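Long-range contacts in UDP-4-amino-4,6-dideoxy-N-acetyl-beta-L-altrosamine transaminase (Helicobacter pylori, PDB 2FNU), which catalyses the pyridoxal-phosphate-dependent transfer of an amino group from glutamate to a UDP-linked 4-keto sugar, the second step of pseudaminic acid biosynthesis for flagellin modification: residues L20-S25 / N232-A237; L159-Q164 / K280-L285; R262-N267 / H363-T368; T271-L276 / P287-Q292. All blocks are in the same frame, centred on the assembly; numbering follows the deposited sequence.

Contact 1: residues L20-S25 / N232-A237; sequences LEVLNS and NEIQSA
Val-22 reaches from helix 13-23 into the first turn of helix 233-244 and, with Ile-234 and Leu-23, supplies most of the buried surface. Its two methyls divide the work. CG1 stands anti to the backbone N (chi1 177°) and touches both Glu-233 CB and Ile-234 CG1, each at 3.8 Å. CG2, on the other branch, meets Ala-237 CB at 3.5 Å and also touches the carbonyl oxygen of Glu-233, which is already engaged by Ala-237 N one helical turn on. The valine thus touches three residues of the helix: Glu-233 and Ala-237, which point toward it, and Ile-234, whose CG1 meets it from the flank. Leu-23 adds the end of its side chain: CD2 approaches Ile-234 CD1 to 3.6 Å, the two chains slanting across each other, and Leu-11 of the second subunit packs on the same leucine. Beyond its CB, the bent chain of Glu-233 carries the carboxylate to the backbone N atoms of Arg-33 and Ser-34 at the start of helix 32-45. No hydrogen bond joins the two segments; their association rests on aliphatic groups, consistent with a hydrophobic helix pairing beside the subunit interface, with the carboxylate of Glu-233 bonded elsewhere.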
loop_
_atom_site.group_PDB
_atom_site.type_symbol
_atom_site.label_atom_id
_atom_site.label_comp_id
_atom_site.label_asym_id
_atom_site.label_seq_id
_atom_site.Cartn_x
_atom_site.Cartn_y
_atom_site.Cartn_z
ATOM N N LEU B 20 0.675 19.805 7.576
ATOM C CA LEU B 20 -0.190 20.870 7.064
ATOM C C LEU B 20 0.422 21.623 5.881
ATOM O O LEU B 20 -0.295 21.985 4.933
ATOM C CB LEU B 20 -0.659 21.784 8.207
ATOM C CG LEU B 20 -1.500 21.020 9.264
ATOM C CD1 LEU B 20 -1.621 21.808 10.575
ATOM C CD2 LEU B 20 -2.901 20.569 8.777
ATOM N N GLU B 21 1.741 21.820 5.889
ATOM C CA GLU B 21 2.432 22.398 4.737
ATOM C C GLU B 21 2.160 21.596 3.464
ATOM O O GLU B 21 1.957 22.177 2.399
ATOM C CB GLU B 21 3.945 22.490 4.967
ATOM C CG GLU B 21 4.358 23.523 6.001
ATOM C CD GLU B 21 5.834 23.435 6.382
ATOM O OE1 GLU B 21 6.314 24.351 7.095
ATOM O OE2 GLU B 21 6.517 22.459 5.981
ATOM N N VAL B 22 2.171 20.261 3.565
ATOM C CA VAL B 22 1.911 19.437 2.393
ATOM C C VAL B 22 0.494 19.652 1.880
ATOM O O VAL B 22 0.278 19.736 0.679
ATOM C CB VAL B 22 2.109 17.933 2.682
ATOM C CG1 VAL B 22 1.741 17.112 1.442
ATOM C CG2 VAL B 22 3.527 17.681 3.088
ATOM N N LEU B 23 -0.469 19.759 2.793
ATOM C CA LEU B 23 -1.859 19.902 2.391
ATOM C C LEU B 23 -2.073 21.216 1.621
ATOM O O LEU B 23 -3.049 21.359 0.866
ATOM C CB LEU B 23 -2.763 19.855 3.620
ATOM C CG LEU B 23 -2.739 18.547 4.427
ATOM C CD1 LEU B 23 -3.728 18.645 5.597
ATOM C CD2 LEU B 23 -3.041 17.305 3.576
ATOM N N ASN B 24 -1.171 22.172 1.823
ATOM C CA ASN B 24 -1.259 23.451 1.102
ATOM C C ASN B 24 -0.640 23.412 -0.293
ATOM O O ASN B 24 -0.773 24.374 -1.055
ATOM C CB ASN B 24 -0.585 24.557 1.925
ATOM C CG ASN B 24 -1.367 24.932 3.167
ATOM O OD1 ASN B 24 -2.568 24.672 3.271
ATOM N ND2 ASN B 24 -0.678 25.539 4.139
ATOM N N SER B 25 0.041 22.305 -0.603
ATOM C CA SER B 25 0.733 22.076 -1.876
ATOM C C SER B 25 -0.177 21.349 -2.859
ATOM O O SER B 25 -1.107 20.649 -2.452
ATOM C CB SER B 25 1.972 21.195 -1.624
ATOM O OG SER B 25 2.595 20.780 -2.831
ATOM N N ASN B 232 3.009 8.492 0.195
ATOM C CA ASN B 232 2.666 9.814 -0.338
ATOM C C ASN B 232 3.405 10.945 0.387
ATOM O O ASN B 232 4.184 10.694 1.320
ATOM C CB ASN B 232 1.147 10.011 -0.315
ATOM C CG ASN B 232 0.568 9.892 1.077
ATOM O OD1 ASN B 232 -0.199 8.965 1.389
ATOM N ND2 ASN B 232 0.960 10.806 1.937
ATOM N N GLU B 233 3.174 12.191 -0.046
ATOM C CA GLU B 233 3.929 13.325 0.493
ATOM C C GLU B 233 3.511 13.688 1.907
ATOM O O GLU B 233 4.320 14.210 2.678
ATOM C CB GLU B 233 3.789 14.552 -0.411
ATOM C CG GLU B 233 4.409 14.355 -1.764
ATOM C CD GLU B 233 5.919 14.440 -1.704
ATOM O OE1 GLU B 233 6.570 13.378 -1.668
ATOM O OE2 GLU B 233 6.450 15.569 -1.658
ATOM N N ILE B 234 2.251 13.449 2.246
ATOM C CA ILE B 234 1.762 13.769 3.586
ATOM C C ILE B 234 2.530 12.894 4.583
ATOM O O ILE B 234 3.098 13.388 5.555
ATOM C CB ILE B 234 0.254 13.508 3.707
ATOM C CG1 ILE B 234 -0.538 14.399 2.726
ATOM C CG2 ILE B 234 -0.220 13.752 5.140
ATOM C CD1 ILE B 234 -2.014 13.981 2.603
ATOM N N GLN B 235 2.605 11.597 4.297
ATOM C CA GLN B 235 3.267 10.663 5.201
ATOM C C GLN B 235 4.771 10.860 5.180
ATOM O O GLN B 235 5.428 10.661 6.194
ATOM C CB GLN B 235 3.014 9.238 4.758
ATOM C CG GLN B 235 1.604 8.800 4.745
ATOM C CD GLN B 235 1.487 7.450 4.049
ATOM O OE1 GLN B 235 1.207 6.445 4.695
ATOM N NE2 GLN B 235 1.743 7.419 2.727
ATOM N N SER B 236 5.328 11.215 4.021
ATOM C CA SER B 236 6.776 11.459 3.926
ATOM C C SER B 236 7.192 12.674 4.755
ATOM O O SER B 236 8.266 12.694 5.368
ATOM C CB SER B 236 7.182 11.659 2.468
ATOM O OG SER B 236 6.986 10.463 1.733
ATOM N N ALA B 237 6.345 13.700 4.779
ATOM C CA ALA B 237 6.624 14.875 5.613
ATOM C C ALA B 237 6.614 14.487 7.086
ATOM O O ALA B 237 7.468 14.925 7.866
ATOM C CB ALA B 237 5.557 15.949 5.361
#

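Contact 2: residues L159-Q164 / K280-L285; sequences LGSEYQ and KSSNHL
Ser-161 and Ser-281 bring their CA atoms to 4.2 Å, the closest approach of two irregular chains where strand 162-163 begins. One backbone bond joins the two segments, from Glu-162 N to Lys-280 O at 2.9 Å, with the donor tilted 27° from the carbonyl plane; Ser-161 CA makes a CA-H...O contact with the same oxygen. The next link uses a side chain: Ser-161 OG accepts from Ser-282 N at 2.8 Å, and it is also hydrogen-bonded to Gly-132 O. Ser-282 CB rests against Leu-159 O, while its hydroxyl bonds to His-157 O. Ser-281 OG, anti to its own N (chi1 166°), accepts from Asn-283 N, closing an ST turn. At the outer end Glu-162 and Lys-280 run side by side, extended and pointing the same way. Their charged ends stay beyond salt-bridge range, Glu-162 OE2 to Lys-280 NZ 4.2 Å, and water mediates: one molecule joins these two atoms, another ties Glu-162 OE1 to Lys-280 N. The contact fastens the loop between strands 270-272 and 286-290 to the start of hairpin 162-167 and the chain before it, with Met-250 and Arg-253 of helix 246-264 against the loop and helix 137-146 beside Tyr-163.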
loop_
_atom_site.group_PDB
_atom_site.type_symbol
_atom_site.label_atom_id
_atom_site.label_comp_id
_atom_site.label_asym_id
_atom_site.label_seq_id
_atom_site.Cartn_x
_atom_site.Cartn_y
_atom_site.Cartn_z
ATOM N N LEU B 159 14.654 0.663 13.901
ATOM C CA LEU B 159 15.252 1.934 13.471
ATOM C C LEU B 159 15.934 2.629 14.659
ATOM O O LEU B 159 15.299 2.940 15.683
ATOM C CB LEU B 159 14.219 2.845 12.824
ATOM C CG LEU B 159 14.843 4.116 12.221
ATOM C CD1 LEU B 159 15.531 3.838 10.905
ATOM C CD2 LEU B 159 13.755 5.156 12.061
ATOM N N GLY B 160 17.234 2.866 14.505
ATOM C CA GLY B 160 18.021 3.483 15.567
ATOM C C GLY B 160 18.808 2.488 16.406
ATOM O O GLY B 160 19.723 2.869 17.144
ATOM N N SER B 161 18.451 1.207 16.321
ATOM C CA SER B 161 19.219 0.169 17.015
ATOM C C SER B 161 20.613 0.033 16.431
ATOM O O SER B 161 20.834 0.362 15.261
ATOM C CB SER B 161 18.503 -1.184 16.931
ATOM O OG SER B 161 17.227 -1.097 17.549
ATOM N N GLU B 162 21.535 -0.469 17.266
ATOM C CA GLU B 162 22.952 -0.620 16.889
ATOM C C GLU B 162 23.484 -2.035 17.111
ATOM O O GLU B 162 22.957 -2.817 17.917
ATOM C CB GLU B 162 23.812 0.368 17.682
ATOM C CG GLU B 162 23.480 1.814 17.324
ATOM C CD GLU B 162 24.297 2.851 18.096
ATOM O OE1 GLU B 162 25.232 2.491 18.859
ATOM O OE2 GLU B 162 23.976 4.050 17.951
ATOM N N TYR B 163 24.556 -2.339 16.394
ATOM C CA TYR B 163 25.332 -3.548 16.621
ATOM C C TYR B 163 26.779 -3.081 16.545
ATOM O O TYR B 163 27.194 -2.475 15.551
ATOM C CB TYR B 163 25.026 -4.567 15.535
ATOM C CG TYR B 163 25.906 -5.798 15.597
ATOM C CD1 TYR B 163 27.075 -5.878 14.832
ATOM C CD2 TYR B 163 25.563 -6.884 16.400
ATOM C CE1 TYR B 163 27.888 -7.013 14.872
ATOM C CE2 TYR B 163 26.388 -8.031 16.449
ATOM C CZ TYR B 163 27.531 -8.074 15.678
ATOM O OH TYR B 163 28.342 -9.192 15.697
ATOM N N GLN B 164 27.532 -3.329 17.618
ATOM C CA GLN B 164 28.925 -2.886 17.690
ATOM C C GLN B 164 29.056 -1.402 17.301
ATOM O O GLN B 164 29.912 -1.005 16.509
ATOM C CB GLN B 164 29.835 -3.826 16.893
ATOM C CG GLN B 164 29.902 -5.219 17.532
ATOM C CD GLN B 164 30.709 -6.222 16.726
ATOM O OE1 GLN B 164 31.355 -5.877 15.727
ATOM N NE2 GLN B 164 30.669 -7.484 17.156
ATOM N N LYS B 280 22.955 -0.218 21.953
ATOM C CA LYS B 280 21.749 0.616 21.960
ATOM C C LYS B 280 20.646 -0.052 21.160
ATOM O O LYS B 280 20.895 -0.591 20.073
ATOM C CB LYS B 280 22.028 1.969 21.338
ATOM C CG LYS B 280 22.826 2.920 22.186
ATOM C CD LYS B 280 22.634 4.328 21.603
ATOM C CE LYS B 280 23.712 5.303 21.982
ATOM N NZ LYS B 280 23.428 6.588 21.264
ATOM N N SER B 281 19.430 -0.041 21.712
ATOM C CA SER B 281 18.250 -0.592 21.038
ATOM C C SER B 281 17.211 0.496 20.851
ATOM O O SER B 281 17.129 1.440 21.654
ATOM C CB SER B 281 17.616 -1.715 21.877
ATOM O OG SER B 281 16.297 -2.056 21.421
ATOM N N SER B 282 16.394 0.338 19.804
ATOM C CA SER B 282 15.280 1.247 19.570
ATOM C C SER B 282 14.276 1.196 20.728
ATOM O O SER B 282 13.484 2.119 20.917
ATOM C CB SER B 282 14.568 0.830 18.284
ATOM O OG SER B 282 13.944 -0.436 18.480
ATOM N N ASN B 283 14.270 0.096 21.473
ATOM C CA ASN B 283 13.295 -0.110 22.553
ATOM C C ASN B 283 11.866 -0.057 22.033
ATOM O O ASN B 283 10.986 0.518 22.668
ATOM C CB ASN B 283 13.460 0.929 23.678
ATOM C CG ASN B 283 14.779 0.788 24.411
ATOM O OD1 ASN B 283 15.557 1.750 24.534
ATOM N ND2 ASN B 283 15.047 -0.410 24.891
ATOM N N HIS B 284 11.636 -0.652 20.858
ATOM C CA HIS B 284 10.264 -0.719 20.358
ATOM C C HIS B 284 9.338 -1.413 21.352
ATOM O O HIS B 284 8.191 -0.951 21.568
ATOM C CB HIS B 284 10.190 -1.392 18.978
ATOM C CG HIS B 284 8.794 -1.647 18.535
ATOM N ND1 HIS B 284 7.830 -0.656 18.521
ATOM C CD2 HIS B 284 8.178 -2.779 18.130
ATOM C CE1 HIS B 284 6.677 -1.175 18.128
ATOM N NE2 HIS B 284 6.861 -2.461 17.887
ATOM N N LEU B 285 9.819 -2.529 21.914
ATOM C CA LEU B 285 9.078 -3.266 22.954
ATOM C C LEU B 285 9.867 -3.298 24.244
ATOM O O LEU B 285 11.109 -3.177 24.220
ATOM C CB LEU B 285 8.806 -4.719 22.551
ATOM C CG LEU B 285 8.115 -4.999 21.215
ATOM C CD1 LEU B 285 8.051 -6.510 20.896
ATOM C CD2 LEU B 285 6.711 -4.411 21.211
HETATM O O HOH W 1 20.768 -3.743 19.270
HETATM O O HOH W 2 25.443 0.676 20.908
HETATM O O HOH W 3 24.905 6.119 18.949
#

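Contact 3: residues R262-N267 / H363-T368; sequences RIFKDN and HSVLKT
Ile-263, Phe-264 and Leu-366 form the centre of a helix-helix packing in which the last turn of helix 246-264 meets the C-terminal helix 355-370. No hydrogen bond crosses it. The aliphatic part is led by Leu-366, whose two methyls reach different partners: CD1 touches Ile-263 CG2 at 3.9 Å, while CD2 touches both Phe-264 CD1 and Asn-267 CB, 3.8 Å from the latter. Phe-264 CZ, at the far end of the ring, meets Val-365 CG1 at 4.1 Å. Phe-270 packs edge-to-face with Phe-264 and also contacts Val-365 and Leu-366, extending the cluster onto strand 270-272, while Leu-305 of helix 298-307 reaches Val-365.

A CH-pi contact provides the second kind of interaction. Ile-263 CG2, anti to its backbone N, stands over the middle of the His-363 imidazole, 3.9 Å from the ring centroid and 12° off the normal; the isoleucine and histidine side chains cross at nearly a right angle.

The polar interactions stay on their own side of the contact. Asn-267 also bonds to Tyr-269 N and Phe-270 O. Where the first helix ends, a type II turn runs from Phe-264 to Asn-267, and Phe-264 O receives two donors: Asn-267 N, and Asn-267 ND2 at 2.8 Å, the latter in the carbonyl plane on a lone pair with the oxygen only 3° out of the asparagine amide plane.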
loop_
_atom_site.group_PDB
_atom_site.type_symbol
_atom_site.label_atom_id
_atom_site.label_comp_id
_atom_site.label_asym_id
_atom_site.label_seq_id
_atom_site.Cartn_x
_atom_site.Cartn_y
_atom_site.Cartn_z
ATOM N N ARG B 262 14.728 -0.690 37.102
ATOM C CA ARG B 262 15.003 -0.395 38.519
ATOM C C ARG B 262 13.952 -1.043 39.407
ATOM O O ARG B 262 14.280 -1.672 40.429
ATOM C CB ARG B 262 15.044 1.108 38.790
ATOM C CG ARG B 262 16.242 1.818 38.201
ATOM C CD ARG B 262 16.349 3.222 38.787
ATOM N NE ARG B 262 15.144 4.035 38.585
ATOM C CZ ARG B 262 14.856 4.690 37.461
ATOM N NH1 ARG B 262 15.682 4.620 36.410
ATOM N NH2 ARG B 262 13.739 5.423 37.391
ATOM N N ILE B 263 12.681 -0.892 39.031
ATOM C CA ILE B 263 11.598 -1.375 39.878
ATOM C C ILE B 263 11.499 -2.899 39.853
ATOM O O ILE B 263 11.156 -3.516 40.871
ATOM C CB ILE B 263 10.256 -0.705 39.461
ATOM C CG1 ILE B 263 10.360 0.814 39.715
ATOM C CG2 ILE B 263 9.058 -1.306 40.199
ATOM C CD1 ILE B 263 9.268 1.659 39.073
ATOM N N PHE B 264 11.824 -3.503 38.704
ATOM C CA PHE B 264 11.761 -4.947 38.537
ATOM C C PHE B 264 13.017 -5.702 38.970
ATOM O O PHE B 264 13.024 -6.934 38.943
ATOM C CB PHE B 264 11.498 -5.287 37.053
ATOM C CG PHE B 264 10.148 -4.853 36.554
ATOM C CD1 PHE B 264 9.069 -4.705 37.421
ATOM C CD2 PHE B 264 9.945 -4.623 35.193
ATOM C CE1 PHE B 264 7.805 -4.319 36.952
ATOM C CE2 PHE B 264 8.685 -4.242 34.704
ATOM C CZ PHE B 264 7.618 -4.097 35.581
ATOM N N LYS B 265 14.087 -4.987 39.331
ATOM C CA LYS B 265 15.351 -5.648 39.698
ATOM C C LYS B 265 15.102 -6.675 40.809
ATOM O O LYS B 265 14.464 -6.358 41.815
ATOM C CB LYS B 265 16.391 -4.609 40.130
ATOM C CG LYS B 265 17.687 -5.193 40.676
ATOM C CD LYS B 265 18.729 -5.368 39.603
ATOM C CE LYS B 265 20.084 -5.668 40.224
ATOM N NZ LYS B 265 21.171 -5.580 39.214
ATOM N N ASP B 266 15.578 -7.904 40.578
ATOM C CA ASP B 266 15.468 -9.038 41.529
ATOM C C ASP B 266 14.043 -9.453 41.880
ATOM O O ASP B 266 13.814 -10.132 42.893
ATOM C CB ASP B 266 16.270 -8.790 42.820
ATOM C CG ASP B 266 17.744 -8.593 42.565
ATOM O OD1 ASP B 266 18.353 -7.788 43.293
ATOM O OD2 ASP B 266 18.291 -9.224 41.635
ATOM N N ASN B 267 13.070 -9.068 41.057
ATOM C CA ASN B 267 11.706 -9.517 41.311
ATOM C C ASN B 267 11.630 -11.046 41.123
ATOM O O ASN B 267 12.377 -11.624 40.322
ATOM C CB ASN B 267 10.703 -8.777 40.417
ATOM C CG ASN B 267 10.541 -9.431 39.072
ATOM O OD1 ASN B 267 9.767 -10.373 38.928
ATOM N ND2 ASN B 267 11.284 -8.960 38.083
ATOM N N HIS B 363 4.739 -0.899 39.301
ATOM C CA HIS B 363 4.264 -1.351 40.590
ATOM C C HIS B 363 2.962 -2.179 40.453
ATOM O O HIS B 363 2.804 -3.193 41.139
ATOM C CB HIS B 363 4.174 -0.172 41.571
ATOM C CG HIS B 363 5.508 0.254 42.116
ATOM N ND1 HIS B 363 6.166 -0.460 43.098
ATOM C CD2 HIS B 363 6.304 1.317 41.826
ATOM C CE1 HIS B 363 7.307 0.140 43.387
ATOM N NE2 HIS B 363 7.413 1.223 42.637
ATOM N N SER B 364 2.086 -1.791 39.529
ATOM C CA SER B 364 0.864 -2.560 39.224
ATOM C C SER B 364 1.146 -3.945 38.636
ATOM O O SER B 364 0.463 -4.912 38.976
ATOM C CB SER B 364 -0.045 -1.775 38.285
ATOM O OG SER B 364 -0.525 -0.595 38.917
ATOM N N VAL B 365 2.146 -4.042 37.756
ATOM C CA VAL B 365 2.559 -5.346 37.199
ATOM C C VAL B 365 2.988 -6.260 38.333
ATOM O O VAL B 365 2.578 -7.416 38.385
ATOM C CB VAL B 365 3.702 -5.195 36.153
ATOM C CG1 VAL B 365 4.323 -6.533 35.765
ATOM C CG2 VAL B 365 3.173 -4.499 34.921
ATOM N N LEU B 366 3.807 -5.740 39.251
ATOM C CA LEU B 366 4.252 -6.555 40.378
ATOM C C LEU B 366 3.070 -7.022 41.224
ATOM O O LEU B 366 3.025 -8.197 41.612
ATOM C CB LEU B 366 5.297 -5.824 41.241
ATOM C CG LEU B 366 6.632 -5.589 40.532
ATOM C CD1 LEU B 366 7.500 -4.675 41.410
ATOM C CD2 LEU B 366 7.359 -6.890 40.207
ATOM N N LYS B 367 2.126 -6.118 41.482
ATOM C CA LYS B 367 0.948 -6.456 42.293
ATOM C C LYS B 367 0.129 -7.540 41.623
ATOM O O LYS B 367 -0.404 -8.409 42.293
ATOM C CB LYS B 367 0.071 -5.234 42.565
ATOM C CG LYS B 367 0.709 -4.209 43.505
ATOM C CD LYS B 367 1.117 -4.822 44.844
ATOM C CE LYS B 367 1.790 -3.795 45.742
ATOM N NZ LYS B 367 2.629 -4.436 46.796
ATOM N N THR B 368 0.038 -7.478 40.296
ATOM C CA THR B 368 -0.712 -8.457 39.533
ATOM C C THR B 368 -0.103 -9.845 39.720
ATOM O O THR B 368 -0.804 -10.815 40.056
ATOM C CB THR B 368 -0.727 -8.076 38.038
ATOM O OG1 THR B 368 -1.383 -6.814 37.884
ATOM C CG2 THR B 368 -1.450 -9.145 37.218
#

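Contact 4: residues T271-L276 / P287-Q292; sequences TPLHPL and PILMHQ
Thr-271 and Leu-289 exchange two backbone hydrogen bonds, each 2.9 Å: Thr-271 N to Leu-289 O, and Leu-289 N to Thr-271 O. They make the hydrogen-bonded pair of an antiparallel strand pairing. A third bond, Leu-273 N to Pro-287 O, is longer at 3.2 Å but nearly straight, 168° at the hydrogen, and continues the pairing just beyond the strand.

Two waters extend these links. One donates to Leu-289 O and is hydrogen-bonded to Thr-271 OG1; the other accepts from His-274 N and donates to Pro-287 O, bridging the chains where 271-276 turns into a 3-10 segment.

Outward from the backbone, Leu-273 and Leu-289 bury the most surface, and Leu-273 links two partners. Its branches part company, CD1 resting 3.8 Å from Pro-287 CB and close to CG of that ring, CD2 meeting Leu-289 CD1 at 3.8 Å, so that this leucine spans two alternate residues of the facing strand. On the other face Pro-272 and Ile-288 form the non-hydrogen-bonded pair, their side chains only loosely together, with Pro-272 CB 4.3 Å from Ile-288 CG2.

Strand 286-290 is the middle member of a three-stranded antiparallel sheet: Ile-288 bonds through its backbone to Ile-345 of strand 344-347, and Met-290 to Ala-343 just before that strand, while 270-272 forms an edge. Helix 246-264 packs against the His-274 side chain through Ala-257, Leu-258 and Asp-261.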
loop_
_atom_site.group_PDB
_atom_site.type_symbol
_atom_site.label_atom_id
_atom_site.label_comp_id
_atom_site.label_asym_id
_atom_site.label_seq_id
_atom_site.Cartn_x
_atom_site.Cartn_y
_atom_site.Cartn_z
ATOM N N THR B 271 11.645 -12.162 34.195
ATOM C CA THR B 271 12.950 -11.609 33.822
ATOM C C THR B 271 12.769 -10.583 32.692
ATOM O O THR B 271 12.404 -10.962 31.591
ATOM C CB THR B 271 13.889 -12.742 33.333
ATOM O OG1 THR B 271 14.006 -13.744 34.364
ATOM C CG2 THR B 271 15.281 -12.214 32.969
ATOM N N PRO B 272 13.072 -9.293 32.958
ATOM C CA PRO B 272 13.061 -8.341 31.855
ATOM C C PRO B 272 14.257 -8.601 30.938
ATOM O O PRO B 272 15.355 -8.966 31.401
ATOM C CB PRO B 272 13.233 -6.981 32.543
ATOM C CG PRO B 272 13.054 -7.245 34.007
ATOM C CD PRO B 272 13.436 -8.652 34.235
ATOM N N LEU B 273 14.068 -8.379 29.642
ATOM C CA LEU B 273 15.169 -8.557 28.698
ATOM C C LEU B 273 16.066 -7.323 28.622
ATOM O O LEU B 273 17.238 -7.432 28.258
ATOM C CB LEU B 273 14.629 -8.873 27.300
ATOM C CG LEU B 273 13.961 -10.242 27.116
ATOM C CD1 LEU B 273 13.555 -10.424 25.645
ATOM C CD2 LEU B 273 14.896 -11.373 27.549
ATOM N N HIS B 274 15.532 -6.151 28.967
ATOM C CA HIS B 274 16.280 -4.900 28.741
ATOM C C HIS B 274 17.666 -4.811 29.411
ATOM O O HIS B 274 18.605 -4.303 28.796
ATOM C CB HIS B 274 15.393 -3.668 29.013
ATOM C CG HIS B 274 16.101 -2.360 28.850
ATOM N ND1 HIS B 274 16.220 -1.701 27.644
ATOM C CD2 HIS B 274 16.751 -1.599 29.759
ATOM C CE1 HIS B 274 16.905 -0.582 27.822
ATOM N NE2 HIS B 274 17.233 -0.498 29.100
ATOM N N PRO B 275 17.801 -5.286 30.664
ATOM C CA PRO B 275 19.137 -5.225 31.285
ATOM C C PRO B 275 20.228 -6.027 30.580
ATOM O O PRO B 275 21.414 -5.834 30.898
ATOM C CB PRO B 275 18.902 -5.789 32.695
ATOM C CG PRO B 275 17.453 -5.500 32.961
ATOM C CD PRO B 275 16.792 -5.779 31.629
ATOM N N LEU B 276 19.850 -6.913 29.655
ATOM C CA LEU B 276 20.823 -7.778 28.997
ATOM C C LEU B 276 21.396 -7.185 27.709
ATOM O O LEU B 276 22.266 -7.794 27.076
ATOM C CB LEU B 276 20.196 -9.143 28.719
ATOM C CG LEU B 276 19.573 -9.802 29.957
ATOM C CD1 LEU B 276 18.846 -11.084 29.544
ATOM C CD2 LEU B 276 20.606 -10.072 31.079
ATOM N N PRO B 287 9.950 -6.283 26.613
ATOM C CA PRO B 287 9.507 -7.644 26.942
ATOM C C PRO B 287 9.921 -8.096 28.330
ATOM O O PRO B 287 11.050 -7.835 28.771
ATOM C CB PRO B 287 10.236 -8.530 25.905
ATOM C CG PRO B 287 10.837 -7.562 24.901
ATOM C CD PRO B 287 11.095 -6.292 25.685
ATOM N N ILE B 288 9.001 -8.791 28.995
ATOM C CA ILE B 288 9.367 -9.539 30.195
ATOM C C ILE B 288 9.043 -11.012 29.949
ATOM O O ILE B 288 8.096 -11.324 29.201
ATOM C CB ILE B 288 8.629 -9.029 31.469
ATOM C CG1 ILE B 288 7.107 -9.233 31.336
ATOM C CG2 ILE B 288 9.002 -7.573 31.767
ATOM C CD1 ILE B 288 6.310 -8.872 32.619
ATOM N N LEU B 289 9.816 -11.906 30.567
ATOM C CA LEU B 289 9.591 -13.351 30.432
ATOM C C LEU B 289 9.188 -13.955 31.776
ATOM O O LEU B 289 9.991 -13.975 32.716
ATOM C CB LEU B 289 10.846 -14.073 29.904
ATOM C CG LEU B 289 11.378 -13.624 28.546
ATOM C CD1 LEU B 289 12.687 -14.346 28.262
ATOM C CD2 LEU B 289 10.338 -13.912 27.483
ATOM N N MET B 290 7.946 -14.437 31.870
ATOM C CA MET B 290 7.425 -15.011 33.123
ATOM C C MET B 290 8.126 -16.288 33.510
ATOM O O MET B 290 8.519 -17.072 32.651
ATOM C CB MET B 290 5.948 -15.402 32.963
ATOM C CG MET B 290 5.014 -14.322 32.517
ATOM S SD MET B 290 3.293 -14.868 32.690
ATOM C CE MET B 290 3.198 -16.437 31.838
ATOM N N HIS B 291 8.216 -16.532 34.817
ATOM C CA HIS B 291 8.612 -17.851 35.310
ATOM C C HIS B 291 7.633 -18.896 34.781
ATOM O O HIS B 291 6.435 -18.627 34.637
ATOM C CB HIS B 291 8.597 -17.834 36.839
ATOM C CG HIS B 291 9.117 -19.090 37.473
ATOM N ND1 HIS B 291 10.305 -19.135 38.172
ATOM C CD2 HIS B 291 8.606 -20.344 37.524
ATOM C CE1 HIS B 291 10.504 -20.362 38.622
ATOM N NE2 HIS B 291 9.489 -21.115 38.239
ATOM N N GLN B 292 8.145 -20.088 34.484
ATOM C CA GLN B 292 7.334 -21.191 33.963
ATOM C C GLN B 292 6.108 -21.536 34.814
ATOM O O GLN B 292 5.126 -22.065 34.289
ATOM C CB GLN B 292 8.203 -22.434 33.765
HETATM O O HOH W 4 11.898 -15.638 33.930
HETATM O O HOH W 5 12.676 -5.599 28.703
#

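Contacts 3 and 4 are the closest pair, their centres about 12 Å apart, and they touch where Phe-264 CB meets Pro-272 CG at 3.9 Å; contact 4 is nested in the chain loop that contact 3 closes. Contact 2 adjoins contact 4 through packing of Asn-283 against His-274, and the loop it fastens connects the two strands paired there. It also lies near the active site: the side chain of Leu-159 is about 7 Å from that of Lys-183, the cofactor-attachment lysine, here not linked to the pyridoxamine-type cofactor. Contact 1 stands apart, its centre about 41 Å from that of contact 4, yet the side chain of Glu-233 comes within about 6 Å of a bound UDP-sugar.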